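Local coordinates for endopolygalacturonase (Chondrostereum purpureum, PDB 1K5C), which probably hydrolyses the internal alpha-1,4 linkages between galacturonosyl units of polygalacturonan, as a glycoside hydrolase of family 28, at residues G58-I63 against H98-I103; I76-G81 against E113-P118. All blocks are in the same frame, centred on the assembly; numbering follows the deposited sequence.

Contacts 1 and 2 both join successive turns of one right-handed parallel beta-helix, and together they show how a single stacking rule serves different surroundings. Contact 1 pairs 58-63 with 98-103 on one sheet and contact 2 pairs 76-81 with 113-118 on another, the chain running alternately through the four segments. Each has a buried inner face and a partly exposed outer one. Inside, they meet: Phe100 CZ of contact 1 packs on Gly79 CA of contact 2 at 3.4 Å. Outside they differ. Contact 1 turns prolines and a lysine stem outward, whereas contact 2 carries carboxylates, a leucine and a water-bridged asparagine.

Contact 1. Residues G58-I63 against H98-I103; sequences GPLFTI and HPFLKI
Phe61 and Leu101 meet inside the coil, where the parallel beta-helix of family 28 stacks like residues on successive turns. With CG anti to the backbone N (chi1 173°), the Phe61 ring brings CD2 within 3.7 Å of Leu101 CG, which approaches it obliquely; the ring also packs against Leu33 and Leu35 of the preceding turn. Next along the same inner face, Ile63 and Ile103 run side by side, with CG2 of Ile63 4.0 Å from CG1 of Ile103. Nearer the start of the strands, Phe100 turns the edge of its ring to Leu60 CB, while Leu101 CD1 lies over one face, toward the rim.

The outer face is more mixed. Lys102 CB sits 3.7 Å from Pro59 CB, and its bent chain carries NZ off to Ser123 OG and Gly125 O. Between the faces, Lys102 N bonds to Phe61 O at 2.8 Å, and Ile63 N donates to Lys102 O. Where the strands begin, Phe100 O takes two donors: Phe61 N comes almost straight on, whereas Leu60 N, 2.9 Å from Phe100 O, is tilted 26° from the carbonyl plane. At the far polar edge, one water accepts from Gly58 N and His98 N, each 3.0 Å from its oxygen.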
ATOM      1  N   GLY A  58       2.066 -16.885   4.414  1.00 12.66           N
ATOM      2  CA  GLY A  58       0.831 -16.209   4.049  1.00 12.37           C
ATOM      3  C   GLY A  58       0.512 -16.450   2.581  1.00 12.53           C
ATOM      4  O   GLY A  58       1.313 -16.999   1.806  1.00 13.91           O
ATOM      5  N   PRO A  59      -0.685 -16.015   2.147  1.00 11.92           N
ATOM      6  CA  PRO A  59      -1.664 -15.321   2.972  1.00 11.99           C
ATOM      7  C   PRO A  59      -2.373 -16.261   3.938  1.00 11.13           C
ATOM      8  O   PRO A  59      -2.620 -17.433   3.670  1.00 11.97           O
ATOM      9  CB  PRO A  59      -2.711 -14.829   1.931  1.00 12.50           C
ATOM     10  CG  PRO A  59      -2.524 -15.729   0.758  1.00 16.99           C
ATOM     11  CD  PRO A  59      -1.083 -16.144   0.733  1.00 13.20           C
ATOM     12  N   LEU A  60      -2.721 -15.692   5.138  1.00 10.81           N
ATOM     13  CA  LEU A  60      -3.458 -16.481   6.120  1.00 11.07           C
ATOM     14  C   LEU A  60      -4.978 -16.367   5.908  1.00 10.77           C
ATOM     15  O   LEU A  60      -5.712 -17.257   6.379  1.00 11.62           O
ATOM     16  CB  LEU A  60      -3.103 -16.044   7.546  1.00 11.28           C
ATOM     17  CG  LEU A  60      -1.621 -16.166   7.915  1.00 11.05           C
ATOM     18  CD1 LEU A  60      -1.431 -15.763   9.387  1.00 12.08           C
ATOM     19  CD2 LEU A  60      -1.084 -17.586   7.641  1.00 12.09           C
ATOM     20  N   PHE A  61      -5.408 -15.334   5.179  1.00 11.09           N
ATOM     21  CA  PHE A  61      -6.809 -15.132   4.810  1.00 11.02           C
ATOM     22  C   PHE A  61      -6.829 -14.781   3.341  1.00 10.61           C
ATOM     23  O   PHE A  61      -6.113 -13.848   2.960  1.00 11.59           O
ATOM     24  CB  PHE A  61      -7.415 -13.981   5.633  1.00 11.65           C
ATOM     25  CG  PHE A  61      -8.832 -13.599   5.192  1.00 11.47           C
ATOM     26  CD1 PHE A  61      -9.902 -14.336   5.603  1.00 13.34           C
ATOM     27  CD2 PHE A  61      -9.046 -12.505   4.343  1.00 12.83           C
ATOM     28  CE1 PHE A  61     -11.196 -13.974   5.207  1.00 14.10           C
ATOM     29  CE2 PHE A  61     -10.330 -12.145   3.995  1.00 13.99           C
ATOM     30  CZ  PHE A  61     -11.414 -12.897   4.419  1.00 13.34           C
ATOM     31  N   THR A  62      -7.629 -15.480   2.553  1.00 10.80           N
ATOM     32  CA  THR A  62      -7.814 -15.160   1.137  1.00 10.97           C
ATOM     33  C   THR A  62      -9.314 -15.102   0.840  1.00 11.35           C
ATOM     34  O   THR A  62     -10.022 -16.064   1.166  1.00 12.87           O
ATOM     35  CB  THR A  62      -7.186 -16.216   0.230  1.00 11.90           C
ATOM     36  OG1 THR A  62      -5.780 -16.334   0.516  1.00 12.37           O
ATOM     37  CG2 THR A  62      -7.291 -15.830  -1.247  1.00 13.81           C
ATOM     38  N   ILE A  63      -9.742 -14.038   0.182  1.00 10.96           N
ATOM     39  CA  ILE A  63     -11.113 -13.976  -0.327  1.00 11.30           C
ATOM     40  C   ILE A  63     -11.010 -13.618  -1.799  1.00 11.36           C
ATOM     41  O   ILE A  63     -10.249 -12.735  -2.214  1.00 11.89           O
ATOM     42  CB  ILE A  63     -11.980 -13.002   0.498  1.00 11.43           C
ATOM     43  CG1 ILE A  63     -13.450 -13.049  -0.005  1.00 12.25           C
ATOM     44  CG2 ILE A  63     -11.436 -11.579   0.544  1.00 12.65           C
ATOM     45  CD1 ILE A  63     -14.418 -12.442   0.966  1.00 13.07           C
ATOM     46  N   HIS A  98       3.222 -13.695   5.384  1.00 11.42           N
ATOM     47  CA  HIS A  98       2.897 -12.472   4.640  1.00 11.36           C
ATOM     48  C   HIS A  98       2.485 -12.847   3.225  1.00 11.12           C
ATOM     49  O   HIS A  98       2.957 -13.892   2.714  1.00 12.43           O
ATOM     50  CB  HIS A  98       4.061 -11.471   4.614  1.00 12.29           C
ATOM     51  CG  HIS A  98       5.244 -11.940   3.808  1.00 12.14           C
ATOM     52  ND1 HIS A  98       5.559 -11.541   2.531  1.00 15.06           N
ATOM     53  CD2 HIS A  98       6.189 -12.871   4.181  1.00 12.43           C
ATOM     54  CE1 HIS A  98       6.679 -12.171   2.155  1.00 16.13           C
ATOM     55  NE2 HIS A  98       7.040 -12.957   3.107  1.00 17.19           N
ATOM     56  N   PRO A  99       1.646 -12.050   2.581  1.00 10.90           N
ATOM     57  CA  PRO A  99       0.817 -11.003   3.225  1.00 10.78           C
ATOM     58  C   PRO A  99      -0.096 -11.663   4.246  1.00 10.38           C
ATOM     59  O   PRO A  99      -0.277 -12.895   4.263  1.00 11.36           O
ATOM     60  CB  PRO A  99       0.040 -10.412   2.025  1.00 11.22           C
ATOM     61  CG  PRO A  99      -0.147 -11.601   1.122  1.00 11.91           C
ATOM     62  CD  PRO A  99       1.165 -12.364   1.228  1.00 12.31           C
ATOM     63  N   PHE A 100      -0.739 -10.830   5.082  1.00 10.10           N
ATOM     64  CA  PHE A 100      -1.701 -11.373   6.046  1.00 10.38           C
ATOM     65  C   PHE A 100      -2.998 -11.730   5.327  1.00 10.27           C
ATOM     66  O   PHE A 100      -3.456 -12.881   5.381  1.00 10.58           O
ATOM     67  CB  PHE A 100      -1.822 -10.360   7.187  1.00 10.38           C
ATOM     68  CG  PHE A 100      -2.770 -10.740   8.308  1.00 10.13           C
ATOM     69  CD1 PHE A 100      -3.148 -12.059   8.564  1.00 11.06           C
ATOM     70  CD2 PHE A 100      -3.268  -9.736   9.126  1.00 11.52           C
ATOM     71  CE1 PHE A 100      -4.023 -12.329   9.617  1.00 11.47           C
ATOM     72  CE2 PHE A 100      -4.132  -9.990  10.163  1.00 11.99           C
ATOM     73  CZ  PHE A 100      -4.531 -11.310  10.416  1.00 11.30           C
ATOM     74  N   LEU A 101      -3.608 -10.701   4.691  1.00 10.22           N
ATOM     75  CA  LEU A 101      -4.817 -10.875   3.905  1.00 10.29           C
ATOM     76  C   LEU A 101      -4.499 -10.748   2.418  1.00 10.15           C
ATOM     77  O   LEU A 101      -3.668  -9.936   2.023  1.00 10.87           O
ATOM     78  CB  LEU A 101      -5.851  -9.780   4.220  1.00 10.98           C
ATOM     79  CG  LEU A 101      -6.664  -9.910   5.487  1.00 14.64           C
ATOM     80  CD1 LEU A 101      -5.894  -9.899   6.716  1.00 19.63           C
ATOM     81  CD2 LEU A 101      -7.751  -8.836   5.502  1.00 15.44           C
ATOM     82  N   LYS A 102      -5.259 -11.511   1.619  1.00 10.60           N
ATOM     83  CA  LYS A 102      -5.230 -11.402   0.150  1.00 10.49           C
ATOM     84  C   LYS A 102      -6.659 -11.247  -0.332  1.00 10.19           C
ATOM     85  O   LYS A 102      -7.524 -12.049   0.015  1.00 11.13           O
ATOM     86  CB  LYS A 102      -4.608 -12.673  -0.459  1.00 12.02           C
ATOM     87  CG  LYS A 102      -4.707 -12.794  -1.969  1.00 14.27           C
ATOM     88  CD  LYS A 102      -3.964 -11.670  -2.627  1.00 20.02           C
ATOM     89  CE  LYS A 102      -2.996 -12.123  -3.664  1.00 17.32           C
ATOM     90  NZ  LYS A 102      -2.318 -10.967  -4.321  1.00 14.54           N
ATOM     91  N   ILE A 103      -6.895 -10.196  -1.136  1.00 10.75           N
ATOM     92  CA  ILE A 103      -8.217  -9.881  -1.703  1.00 11.24           C
ATOM     93  C   ILE A 103      -8.083  -9.888  -3.219  1.00 11.59           C
ATOM     94  O   ILE A 103      -7.251  -9.144  -3.779  1.00 12.51           O
ATOM     95  CB  ILE A 103      -8.751  -8.544  -1.205  1.00 11.91           C
ATOM     96  CG1 ILE A 103      -8.846  -8.507   0.318  1.00 12.92           C
ATOM     97  CG2 ILE A 103     -10.104  -8.225  -1.874  1.00 13.16           C
ATOM     98  CD1 ILE A 103      -9.185  -7.157   0.906  1.00 13.90           C
TER
HETATM   99  O   HOH W   1       4.929 -15.920   4.232  1.00 14.51           O

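Contact 2. Residues I76-G81 against E113-P118; sequences IFDGNG and EVLNSP
Asp78 OD1 is gripped twice, by a backbone N-H and by a water, at the point where two adjacent turns of the parallel beta-helix leave their strands. Asn80 N donates to Asp78 OD1 at 3.0 Å, closing an Asx turn; it arrives on the anti side, 32° out of the carboxylate plane. The water donates a hydrogen bond to Asp78 OD1, 2.7 Å away, and accepts one from Asn116 ND2, tying the two turns together. The carboxylate is placed for this by CG standing anti to the backbone N (chi1 -179°), which also lays it alongside Leu115, whose CD2 is 4.1 Å from Asp78 CG. Replacing Asp78 by an alanine removes the carboxylate, and Asn80 N and the bridging water would probably lose their shared acceptor, breaking the water-mediated link to Asn116 ND2.

Along the strands the backbone bonds are straight: Leu115 N reaches Phe77 O at 2.8 Å with 176° at the hydrogen, and Phe77 N and Gly79 N donate to Glu113 O and Leu115 O. On the face shared with Asp78, Ile76 CG2 presses on Leu115 CB at 3.6 Å, while CG1 of Ile76 lies beside the stem of Glu113. Phe77 and Val114 point to the other face, into the coil. Beyond the strands, Gly81 N makes a weak bond to Asn116 O, and Pro118 CG touches Gly79 O at 3.6 Å. Regular strand bonding thus gives way to side-chain and water bridging, which probably helps keep the two loops in step beyond the strand ends.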
ATOM      1  N   ILE A  76     -12.360  -6.969  13.395  1.00 10.68           N
ATOM      2  CA  ILE A  76     -10.891  -7.016  13.338  1.00 10.61           C
ATOM      3  C   ILE A  76     -10.406  -8.386  12.886  1.00 10.52           C
ATOM      4  O   ILE A  76     -10.903  -9.424  13.380  1.00 11.18           O
ATOM      5  CB  ILE A  76     -10.329  -6.718  14.741  1.00 10.98           C
ATOM      6  CG1 ILE A  76     -10.686  -5.292  15.202  1.00 12.18           C
ATOM      7  CG2 ILE A  76      -8.830  -6.948  14.805  1.00 12.10           C
ATOM      8  CD1 ILE A  76     -10.414  -5.065  16.664  1.00 13.49           C
ATOM      9  N   PHE A  77      -9.412  -8.361  12.003  1.00 10.43           N
ATOM     10  CA  PHE A  77      -8.539  -9.517  11.724  1.00 10.21           C
ATOM     11  C   PHE A  77      -7.254  -9.270  12.515  1.00 10.12           C
ATOM     12  O   PHE A  77      -6.527  -8.312  12.223  1.00 10.53           O
ATOM     13  CB  PHE A  77      -8.186  -9.592  10.235  1.00 10.88           C
ATOM     14  CG  PHE A  77      -9.341  -9.887   9.310  1.00 11.12           C
ATOM     15  CD1 PHE A  77     -10.122  -8.838   8.793  1.00 11.26           C
ATOM     16  CD2 PHE A  77      -9.650 -11.175   8.923  1.00 12.77           C
ATOM     17  CE1 PHE A  77     -11.170  -9.119   7.913  1.00 11.95           C
ATOM     18  CE2 PHE A  77     -10.677 -11.434   8.042  1.00 13.97           C
ATOM     19  CZ  PHE A  77     -11.447 -10.403   7.510  1.00 12.97           C
ATOM     20  N   ASP A  78      -7.018 -10.087  13.552  1.00 10.22           N
ATOM     21  CA  ASP A  78      -5.881  -9.884  14.472  1.00 10.44           C
ATOM     22  C   ASP A  78      -4.753 -10.865  14.105  1.00 10.17           C
ATOM     23  O   ASP A  78      -4.913 -12.088  14.257  1.00 10.79           O
ATOM     24  CB  ASP A  78      -6.363 -10.091  15.893  1.00 11.25           C
ATOM     25  CG  ASP A  78      -5.299  -9.887  16.967  1.00 10.67           C
ATOM     26  OD1 ASP A  78      -4.123  -9.720  16.635  1.00 11.16           O
ATOM     27  OD2 ASP A  78      -5.737  -9.905  18.148  1.00 12.16           O
ATOM     28  N   GLY A  79      -3.658 -10.322  13.605  1.00 10.22           N
ATOM     29  CA  GLY A  79      -2.544 -11.121  13.141  1.00 10.78           C
ATOM     30  C   GLY A  79      -1.529 -11.471  14.215  1.00 10.59           C
ATOM     31  O   GLY A  79      -0.535 -12.196  13.916  1.00 10.85           O
ATOM     32  N   ASN A  80      -1.691 -11.016  15.464  1.00 10.63           N
ATOM     33  CA  ASN A  80      -0.741 -11.354  16.524  1.00 10.68           C
ATOM     34  C   ASN A  80       0.698 -10.986  16.134  1.00 10.55           C
ATOM     35  O   ASN A  80       1.657 -11.684  16.505  1.00 11.30           O
ATOM     36  CB  ASN A  80      -0.839 -12.854  16.912  1.00 11.63           C
ATOM     37  CG  ASN A  80      -1.845 -13.023  18.021  1.00 11.20           C
ATOM     38  OD1 ASN A  80      -1.784 -12.349  19.042  1.00 12.99           O
ATOM     39  ND2 ASN A  80      -2.777 -13.959  17.865  1.00 12.00           N
ATOM     40  N   GLY A  81       0.845  -9.850  15.461  1.00 10.67           N
ATOM     41  CA  GLY A  81       2.165  -9.536  14.860  1.00 11.20           C
ATOM     42  C   GLY A  81       3.298  -9.443  15.876  1.00 11.12           C
ATOM     43  O   GLY A  81       4.433  -9.785  15.544  1.00 11.76           O
ATOM     44  N   GLU A 113     -10.866  -3.769  10.222  1.00 11.14           N
ATOM     45  CA  GLU A 113      -9.510  -3.431  10.667  1.00 10.93           C
ATOM     46  C   GLU A 113      -8.635  -4.671  10.587  1.00 10.69           C
ATOM     47  O   GLU A 113      -9.054  -5.769  10.958  1.00 11.66           O
ATOM     48  CB  GLU A 113      -9.554  -2.932  12.115  1.00 11.84           C
ATOM     49  CG  GLU A 113      -8.162  -2.759  12.748  1.00 12.29           C
ATOM     50  CD  GLU A 113      -8.232  -2.086  14.076  1.00 14.56           C
ATOM     51  OE1 GLU A 113      -8.750  -0.996  14.209  1.00 29.66           O
ATOM     52  OE2 GLU A 113      -7.651  -2.620  15.006  1.00 19.90           O
ATOM     53  N   VAL A 114      -7.421  -4.465  10.105  1.00 10.50           N
ATOM     54  CA  VAL A 114      -6.329  -5.423  10.258  1.00 10.83           C
ATOM     55  C   VAL A 114      -5.475  -4.917  11.407  1.00 10.96           C
ATOM     56  O   VAL A 114      -4.966  -3.794  11.329  1.00 12.75           O
ATOM     57  CB  VAL A 114      -5.522  -5.528   8.944  1.00 12.79           C
ATOM     58  CG1 VAL A 114      -4.280  -6.345   9.178  1.00 19.05           C
ATOM     59  CG2 VAL A 114      -6.444  -6.094   7.841  1.00 17.26           C
ATOM     60  N   LEU A 115      -5.367  -5.727  12.449  1.00 10.83           N
ATOM     61  CA  LEU A 115      -4.631  -5.347  13.660  1.00 10.93           C
ATOM     62  C   LEU A 115      -3.348  -6.194  13.738  1.00 10.65           C
ATOM     63  O   LEU A 115      -3.407  -7.442  13.732  1.00 11.23           O
ATOM     64  CB  LEU A 115      -5.504  -5.621  14.878  1.00 11.30           C
ATOM     65  CG  LEU A 115      -4.832  -5.405  16.244  1.00 11.26           C
ATOM     66  CD1 LEU A 115      -4.447  -3.917  16.464  1.00 12.33           C
ATOM     67  CD2 LEU A 115      -5.761  -5.851  17.364  1.00 13.16           C
ATOM     68  N   ASN A 116      -2.203  -5.528  13.818  1.00 10.23           N
ATOM     69  CA  ASN A 116      -0.931  -6.222  14.080  1.00 10.64           C
ATOM     70  C   ASN A 116      -0.656  -7.373  13.091  1.00 10.28           C
ATOM     71  O   ASN A 116      -0.476  -8.535  13.464  1.00 10.81           O
ATOM     72  CB  ASN A 116      -0.861  -6.668  15.540  1.00 11.02           C
ATOM     73  CG  ASN A 116      -0.988  -5.461  16.461  1.00 11.21           C
ATOM     74  OD1 ASN A 116      -0.553  -4.346  16.086  1.00 11.44           O
ATOM     75  ND2 ASN A 116      -1.543  -5.690  17.639  1.00 11.72           N
ATOM     76  N   SER A 117      -0.573  -7.013  11.804  1.00 10.31           N
ATOM     77  CA  SER A 117      -0.097  -7.981  10.830  1.00 10.35           C
ATOM     78  C   SER A 117       1.354  -8.386  11.151  1.00 10.10           C
ATOM     79  O   SER A 117       2.155  -7.575  11.590  1.00 10.79           O
ATOM     80  CB  SER A 117      -0.200  -7.404   9.413  1.00 10.42           C
ATOM     81  OG  SER A 117       0.580  -6.209   9.257  1.00 10.36           O
ATOM     82  N   PRO A 118       1.722  -9.664  10.865  1.00 10.38           N
ATOM     83  CA  PRO A 118       3.131 -10.061  11.066  1.00 10.37           C
ATOM     84  C   PRO A 118       4.081  -9.225  10.230  1.00 10.13           C
ATOM     85  O   PRO A 118       5.170  -8.878  10.735  1.00 11.02           O
ATOM     86  CB  PRO A 118       3.148 -11.553  10.698  1.00 11.20           C
ATOM     87  CG  PRO A 118       1.724 -12.016  11.081  1.00 11.35           C
ATOM     88  CD  PRO A 118       0.843 -10.830  10.614  1.00 10.95           C
TER
HETATM   89  O   HOH W   2      -2.360  -8.437  18.246  1.00 13.31           O